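PDB 3JVA: dipeptide Epimerase from Enterococcus faecalis V583, which belongs to the mandelate racemase/muconate lactonizing enzyme family of the enolase superfamily, with a capping alpha+beta domain and a TIM-barrel-like domain that holds a magnesium ion. Local coordinates for residues I13-T18 with F323-A328; S28-I33 with M293-T298. One frame throughout, in Å; residues are numbered along the deposited sequence.

Contact 1: residues I13-T18 with F323-A328; sequences IKLKET and FGLETA
Leu15 and Leu325 meet as a single antiparallel bridge, a non-hydrogen-bonded pair, and illustrate how the two-domain fold of the enolase superfamily can be stitched together through main-chain atoms: a strand of the N-terminal sheet is joined to the irregular loop that follows barrel strand 314-317. Two backbone bonds flank the pair, Glu326 N to Lys14 O at 2.9 Å and Lys16 N to Gly324 O at 2.8 Å, the latter nearly straight at 168°.

The side chain of Lys16 extends this interface along the loop. Its CG is anti to the carbonyl carbon (chi1 -70°), and beyond CG the chain is stretched out across consecutive carbonyls. CB rests 3.8 Å from Gly324 O, and CG touches both that oxygen and Glu326 OE1. CD then passes 3.5 Å from Phe323 O, CE comes to 3.4 Å from Leu325 O, and NZ donates to Phe323 O at 3.1 Å. The ammonium sits above that carbonyl, 35° out of its plane, and also gives a proton to a water that reaches Leu325 O. NZ thus ends on one backbone oxygen directly and on a second through water, while both carboxylate oxygens of Glu326 stay beyond contact range of it.

On the buried side, Ile13 crosses Leu325 at about a right angle, CG2 of the isoleucine touching CB of the leucine at 3.8 Å. At the surface, Glu326 lies alongside the aliphatic part of Lys14, and a water donates one proton to Leu15 O and the other to Glu326 OE1, at 2.6 Å from OE1.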
ATOM      1  N   ILE B  13      30.996  38.144  17.833  1.00 22.63           N
ATOM      2  CA  ILE B  13      30.372  39.431  17.573  1.00 23.17           C
ATOM      3  C   ILE B  13      29.179  39.604  18.500  1.00 24.21           C
ATOM      4  O   ILE B  13      28.265  38.783  18.505  1.00 24.62           O
ATOM      5  CB  ILE B  13      29.895  39.514  16.098  1.00 23.22           C
ATOM      6  CG1 ILE B  13      31.086  39.367  15.140  1.00 20.93           C
ATOM      7  CG2 ILE B  13      29.193  40.837  15.851  1.00 21.88           C
ATOM      8  CD1 ILE B  13      32.018  40.579  15.105  1.00 21.84           C
ATOM      9  N   LYS B  14      29.191  40.674  19.284  1.00 23.26           N
ATOM     10  CA  LYS B  14      28.096  40.931  20.211  1.00 24.54           C
ATOM     11  C   LYS B  14      26.789  41.153  19.456  1.00 23.42           C
ATOM     12  O   LYS B  14      26.778  41.751  18.373  1.00 22.59           O
ATOM     13  CB  LYS B  14      28.411  42.157  21.071  1.00 25.90           C
ATOM     14  CG  LYS B  14      27.446  42.350  22.224  1.00 31.11           C
ATOM     15  CD  LYS B  14      27.848  43.520  23.103  1.00 35.58           C
ATOM     16  CE  LYS B  14      26.999  43.558  24.361  1.00 37.46           C
ATOM     17  NZ  LYS B  14      27.129  42.278  25.108  1.00 42.31           N
ATOM     18  N   LEU B  15      25.692  40.659  20.027  1.00 22.85           N
ATOM     19  CA  LEU B  15      24.370  40.806  19.428  1.00 24.26           C
ATOM     20  C   LEU B  15      23.671  42.034  20.009  1.00 24.81           C
ATOM     21  O   LEU B  15      23.812  42.326  21.198  1.00 24.95           O
ATOM     22  CB  LEU B  15      23.509  39.573  19.721  1.00 24.11           C
ATOM     23  CG  LEU B  15      23.949  38.200  19.201  1.00 23.66           C
ATOM     24  CD1 LEU B  15      23.014  37.128  19.766  1.00 24.74           C
ATOM     25  CD2 LEU B  15      23.928  38.181  17.678  1.00 24.43           C
ATOM     26  N   LYS B  16      22.919  42.745  19.173  1.00 26.94           N
ATOM     27  CA  LYS B  16      22.184  43.925  19.627  1.00 28.12           C
ATOM     28  C   LYS B  16      21.126  43.506  20.645  1.00 30.50           C
ATOM     29  O   LYS B  16      20.856  44.226  21.609  1.00 29.40           O
ATOM     30  CB  LYS B  16      21.506  44.632  18.448  1.00 28.11           C
ATOM     31  CG  LYS B  16      22.463  45.323  17.489  1.00 29.48           C
ATOM     32  CD  LYS B  16      21.719  45.923  16.308  1.00 31.80           C
ATOM     33  CE  LYS B  16      22.663  46.603  15.337  1.00 34.31           C
ATOM     34  NZ  LYS B  16      21.934  47.114  14.135  1.00 37.15           N
ATOM     35  N   GLU B  17      20.530  42.337  20.426  1.00 31.19           N
ATOM     36  CA  GLU B  17      19.510  41.810  21.330  1.00 33.27           C
ATOM     37  C   GLU B  17      19.835  40.360  21.664  1.00 33.72           C
ATOM     38  O   GLU B  17      20.102  39.559  20.775  1.00 32.16           O
ATOM     39  CB  GLU B  17      18.120  41.879  20.683  1.00 36.64           C
ATOM     40  CG  GLU B  17      17.660  43.286  20.310  1.00 42.08           C
ATOM     41  CD  GLU B  17      16.232  43.318  19.773  1.00 46.34           C
ATOM     42  OE1 GLU B  17      15.778  44.406  19.360  1.00 48.61           O
ATOM     43  OE2 GLU B  17      15.561  42.261  19.766  1.00 46.17           O
ATOM     44  N   THR B  18      19.810  40.029  22.950  1.00 35.52           N
ATOM     45  CA  THR B  18      20.102  38.671  23.381  1.00 38.73           C
ATOM     46  C   THR B  18      19.028  37.713  22.879  1.00 39.86           C
ATOM     47  O   THR B  18      17.850  38.062  22.816  1.00 40.71           O
ATOM     48  CB  THR B  18      20.181  38.578  24.917  1.00 39.43           C
ATOM     49  OG1 THR B  18      18.942  39.015  25.488  1.00 41.50           O
ATOM     50  CG2 THR B  18      21.315  39.446  25.441  1.00 39.28           C
ATOM     51  N   PHE B 323      21.690  42.137  10.569  1.00 23.19           N
ATOM     52  CA  PHE B 323      20.961  43.259  11.159  1.00 24.77           C
ATOM     53  C   PHE B 323      21.044  43.297  12.680  1.00 24.97           C
ATOM     54  O   PHE B 323      20.789  44.337  13.290  1.00 26.40           O
ATOM     55  CB  PHE B 323      19.481  43.221  10.755  1.00 23.64           C
ATOM     56  CG  PHE B 323      19.248  43.047   9.282  1.00 23.60           C
ATOM     57  CD1 PHE B 323      20.167  43.510   8.349  1.00 24.54           C
ATOM     58  CD2 PHE B 323      18.083  42.437   8.828  1.00 25.48           C
ATOM     59  CE1 PHE B 323      19.931  43.369   6.982  1.00 26.90           C
ATOM     60  CE2 PHE B 323      17.835  42.292   7.464  1.00 25.81           C
ATOM     61  CZ  PHE B 323      18.757  42.756   6.542  1.00 26.80           C
ATOM     62  N   GLY B 324      21.390  42.168  13.292  1.00 22.63           N
ATOM     63  CA  GLY B 324      21.484  42.121  14.740  1.00 23.50           C
ATOM     64  C   GLY B 324      22.896  42.090  15.295  1.00 22.01           C
ATOM     65  O   GLY B 324      23.087  41.820  16.483  1.00 24.97           O
ATOM     66  N   LEU B 325      23.884  42.366  14.449  1.00 21.32           N
ATOM     67  CA  LEU B 325      25.286  42.358  14.871  1.00 22.13           C
ATOM     68  C   LEU B 325      25.748  43.752  15.303  1.00 22.86           C
ATOM     69  O   LEU B 325      25.421  44.744  14.654  1.00 24.04           O
ATOM     70  CB  LEU B 325      26.173  41.873  13.719  1.00 21.40           C
ATOM     71  CG  LEU B 325      25.890  40.489  13.123  1.00 21.23           C
ATOM     72  CD1 LEU B 325      26.890  40.209  12.010  1.00 22.51           C
ATOM     73  CD2 LEU B 325      25.982  39.424  14.207  1.00 21.06           C
ATOM     74  N   GLU B 326      26.513  43.827  16.388  1.00 23.46           N
ATOM     75  CA  GLU B 326      27.014  45.117  16.868  1.00 23.70           C
ATOM     76  C   GLU B 326      28.101  45.677  15.965  1.00 24.94           C
ATOM     77  O   GLU B 326      28.299  46.890  15.898  1.00 24.40           O
ATOM     78  CB  GLU B 326      27.540  44.991  18.297  1.00 23.95           C
ATOM     79  CG  GLU B 326      26.447  44.980  19.348  1.00 25.23           C
ATOM     80  CD  GLU B 326      25.726  46.313  19.468  1.00 26.84           C
ATOM     81  OE1 GLU B 326      24.784  46.401  20.283  1.00 26.03           O
ATOM     82  OE2 GLU B 326      26.100  47.274  18.757  1.00 27.90           O
ATOM     83  N   THR B 327      28.814  44.796  15.275  1.00 23.47           N
ATOM     84  CA  THR B 327      29.862  45.232  14.366  1.00 24.69           C
ATOM     85  C   THR B 327      30.102  44.137  13.327  1.00 25.08           C
ATOM     86  O   THR B 327      29.739  42.982  13.549  1.00 23.79           O
ATOM     87  CB  THR B 327      31.168  45.565  15.139  1.00 26.17           C
ATOM     88  OG1 THR B 327      32.049  46.307  14.287  1.00 27.74           O
ATOM     89  CG2 THR B 327      31.861  44.295  15.613  1.00 25.27           C
ATOM     90  N   ALA B 328      30.688  44.506  12.191  1.00 25.16           N
ATOM     91  CA  ALA B 328      30.944  43.551  11.116  1.00 25.29           C
ATOM     92  C   ALA B 328      32.273  42.825  11.289  1.00 24.88           C
ATOM     93  O   ALA B 328      33.311  43.451  11.499  1.00 24.69           O
ATOM     94  CB  ALA B 328      30.923  44.264   9.778  1.00 24.98           C
TER
HETATM   95  O   HOH W   1      24.455  44.948  22.396  1.00 36.60           O
HETATM   96  O   HOH W   2      23.783  45.503  12.632  1.00 25.56           O
HETATM   97  O   HOH W   3      20.482  40.972  17.774  1.00 25.60           O

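Contact 2: residues S28-I33 with M293-T298; sequences SADSAI and MAEETT
Ala29 and Glu295 bring their backbones close, CA to CA 4.2 Å, at a crossing where the spans 28-31 and 294-297 run 64° apart, and the loop does not pair with the strand as a sheet neighbour. A strand of the N-terminal domain here passes over a type I turn, Met293 to Glu296, in the loop that leads from barrel strand 287-290 into helix 298-310.

The polar link is made by the side chain of Glu295. Its chain bends at chi2 (-149°) and carries the carboxylate up to the strand, where OE1 accepts from Asp30 N at 2.8 Å. That bond is almost straight, 173° at the hydrogen, and comes to the anti side of the carboxylate. Next along the interface, Ala29 CB packs on Thr297 CG2 at 4.0 Å. Ser31 lays its CB 3.4 Å from Glu295 O, a buried oxygen with no polar partner in the model. The hydroxyls of Ser31 and Thr297 do not bond to each other; both are hydrogen-bonded to OE2 of Glu47, which bridges strand and loop from strand 43-48.

The CB of Asp30 leaves the backbone on the side away from the loop yet still brushes Glu295 OE1, while its OD1 takes a bond from Ser28 OG at 2.7 Å. Between the two segments, the one hydrogen bond to OE1 comes from Asp30 N. Two other oxygens stand near OE1, Ser28 O at 3.0 Å and Asp30 OD2 at 4.5 Å; they probably disfavour a negative charge on Glu295, an effect that the Asp30 N-H would offset to some degree.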
ATOM      1  N   SER B  28      26.029  36.696  22.082  1.00 30.80           N
ATOM      2  CA  SER B  28      27.105  36.899  21.123  1.00 28.95           C
ATOM      3  C   SER B  28      27.037  35.826  20.042  1.00 27.87           C
ATOM      4  O   SER B  28      26.653  34.690  20.313  1.00 27.90           O
ATOM      5  CB  SER B  28      28.460  36.830  21.836  1.00 31.05           C
ATOM      6  OG  SER B  28      29.535  37.077  20.944  1.00 32.46           O
ATOM      7  N   ALA B  29      27.384  36.200  18.815  1.00 25.49           N
ATOM      8  CA  ALA B  29      27.395  35.254  17.707  1.00 25.28           C
ATOM      9  C   ALA B  29      28.833  34.774  17.597  1.00 24.68           C
ATOM     10  O   ALA B  29      29.696  35.486  17.085  1.00 25.03           O
ATOM     11  CB  ALA B  29      26.971  35.938  16.425  1.00 24.28           C
ATOM     12  N   ASP B  30      29.092  33.573  18.101  1.00 23.86           N
ATOM     13  CA  ASP B  30      30.437  33.021  18.073  1.00 24.69           C
ATOM     14  C   ASP B  30      30.528  31.922  17.023  1.00 24.19           C
ATOM     15  O   ASP B  30      29.944  30.847  17.179  1.00 25.22           O
ATOM     16  CB  ASP B  30      30.806  32.495  19.463  1.00 25.98           C
ATOM     17  CG  ASP B  30      30.678  33.567  20.544  1.00 29.14           C
ATOM     18  OD1 ASP B  30      30.688  34.769  20.195  1.00 29.49           O
ATOM     19  OD2 ASP B  30      30.575  33.219  21.738  1.00 28.94           O
ATOM     20  N   SER B  31      31.264  32.198  15.950  1.00 21.33           N
ATOM     21  CA  SER B  31      31.402  31.246  14.857  1.00 20.79           C
ATOM     22  C   SER B  31      32.843  31.027  14.422  1.00 21.12           C
ATOM     23  O   SER B  31      33.772  31.656  14.930  1.00 21.33           O
ATOM     24  CB  SER B  31      30.606  31.734  13.649  1.00 19.38           C
ATOM     25  OG  SER B  31      31.061  33.020  13.248  1.00 20.24           O
ATOM     26  N   ALA B  32      33.006  30.128  13.463  1.00 19.96           N
ATOM     27  CA  ALA B  32      34.317  29.825  12.919  1.00 18.38           C
ATOM     28  C   ALA B  32      34.392  30.488  11.553  1.00 18.35           C
ATOM     29  O   ALA B  32      33.451  30.393  10.766  1.00 18.33           O
ATOM     30  CB  ALA B  32      34.489  28.309  12.787  1.00 18.68           C
ATOM     31  N   ILE B  33      35.487  31.192  11.286  1.00 18.17           N
ATOM     32  CA  ILE B  33      35.669  31.824   9.989  1.00 18.30           C
ATOM     33  C   ILE B  33      36.907  31.214   9.353  1.00 20.19           C
ATOM     34  O   ILE B  33      37.969  31.151   9.973  1.00 19.31           O
ATOM     35  CB  ILE B  33      35.828  33.365  10.105  1.00 19.71           C
ATOM     36  CG1 ILE B  33      34.484  33.985  10.497  1.00 20.66           C
ATOM     37  CG2 ILE B  33      36.304  33.944   8.776  1.00 21.15           C
ATOM     38  CD1 ILE B  33      34.485  35.504  10.589  1.00 21.90           C
ATOM     39  N   MET B 293      21.342  30.766  10.994  1.00 22.44           N
ATOM     40  CA  MET B 293      21.511  30.380  12.393  1.00 22.36           C
ATOM     41  C   MET B 293      21.627  31.640  13.242  1.00 22.09           C
ATOM     42  O   MET B 293      21.955  32.712  12.736  1.00 21.38           O
ATOM     43  CB  MET B 293      22.795  29.561  12.574  1.00 22.55           C
ATOM     44  CG  MET B 293      22.950  28.391  11.628  1.00 25.95           C
ATOM     45  SD  MET B 293      21.630  27.192  11.793  1.00 28.74           S
ATOM     46  CE  MET B 293      22.043  26.472  13.367  1.00 27.79           C
ATOM     47  N   ALA B 294      21.358  31.494  14.536  1.00 22.60           N
ATOM     48  CA  ALA B 294      21.453  32.606  15.469  1.00 23.63           C
ATOM     49  C   ALA B 294      22.915  33.011  15.604  1.00 23.63           C
ATOM     50  O   ALA B 294      23.228  34.168  15.905  1.00 25.71           O
ATOM     51  CB  ALA B 294      20.897  32.190  16.837  1.00 24.22           C
ATOM     52  N   GLU B 295      23.812  32.060  15.363  1.00 22.60           N
ATOM     53  CA  GLU B 295      25.235  32.337  15.497  1.00 24.74           C
ATOM     54  C   GLU B 295      26.076  32.419  14.225  1.00 24.08           C
ATOM     55  O   GLU B 295      27.254  32.061  14.239  1.00 27.30           O
ATOM     56  CB  GLU B 295      25.870  31.349  16.485  1.00 25.52           C
ATOM     57  CG  GLU B 295      25.232  31.423  17.870  1.00 31.60           C
ATOM     58  CD  GLU B 295      26.191  31.096  19.000  1.00 36.57           C
ATOM     59  OE1 GLU B 295      27.140  31.886  19.228  1.00 36.09           O
ATOM     60  OE2 GLU B 295      25.995  30.054  19.661  1.00 35.67           O
ATOM     61  N   GLU B 296      25.483  32.859  13.117  1.00 21.55           N
ATOM     62  CA  GLU B 296      26.286  33.042  11.916  1.00 21.30           C
ATOM     63  C   GLU B 296      26.276  34.532  11.605  1.00 20.17           C
ATOM     64  O   GLU B 296      25.482  35.290  12.174  1.00 20.03           O
ATOM     65  CB  GLU B 296      25.793  32.208  10.726  1.00 22.62           C
ATOM     66  CG  GLU B 296      24.418  32.487  10.189  1.00 22.28           C
ATOM     67  CD  GLU B 296      24.110  31.557   9.028  1.00 24.57           C
ATOM     68  OE1 GLU B 296      24.773  31.682   7.974  1.00 23.80           O
ATOM     69  OE2 GLU B 296      23.228  30.688   9.176  1.00 24.53           O
ATOM     70  N   THR B 297      27.150  34.956  10.707  1.00 19.38           N
ATOM     71  CA  THR B 297      27.257  36.370  10.419  1.00 17.06           C
ATOM     72  C   THR B 297      27.370  36.709   8.939  1.00 19.19           C
ATOM     73  O   THR B 297      26.798  36.030   8.091  1.00 19.57           O
ATOM     74  CB  THR B 297      28.455  36.959  11.205  1.00 18.61           C
ATOM     75  OG1 THR B 297      29.663  36.283  10.826  1.00 21.37           O
ATOM     76  CG2 THR B 297      28.248  36.746  12.706  1.00 18.40           C
ATOM     77  N   THR B 298      28.116  37.765   8.640  1.00 18.69           N
ATOM     78  CA  THR B 298      28.267  38.244   7.274  1.00 19.72           C
ATOM     79  C   THR B 298      28.569  37.208   6.193  1.00 21.08           C
ATOM     80  O   THR B 298      27.893  37.167   5.164  1.00 21.73           O
ATOM     81  CB  THR B 298      29.335  39.348   7.215  1.00 21.02           C
ATOM     82  OG1 THR B 298      29.027  40.347   8.197  1.00 21.35           O
ATOM     83  CG2 THR B 298      29.364  39.985   5.837  1.00 21.84           C
TER

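Overall arrangement
Contacts 1 and 2 are two neighbouring fastenings of the same domain boundary, their centres 10 Å apart, with contact 2 nested inside the chain loop that contact 1 closes. On the N-terminal side they are joined within one sheet: Ile13 O lies 2.7 Å from Ala29 N, a probable hydrogen bond between adjacent strands. On the barrel side the two loops pack together, Leu325 CD1 reaching Thr297 CB at 3.7 Å. In contact 2, the side chain of Ala294 is about 5 Å from a bound glycerol, probably from the crystallisation liquor, and about 11 Å from the magnesium ion held by Asp189, Glu215 and Asp240.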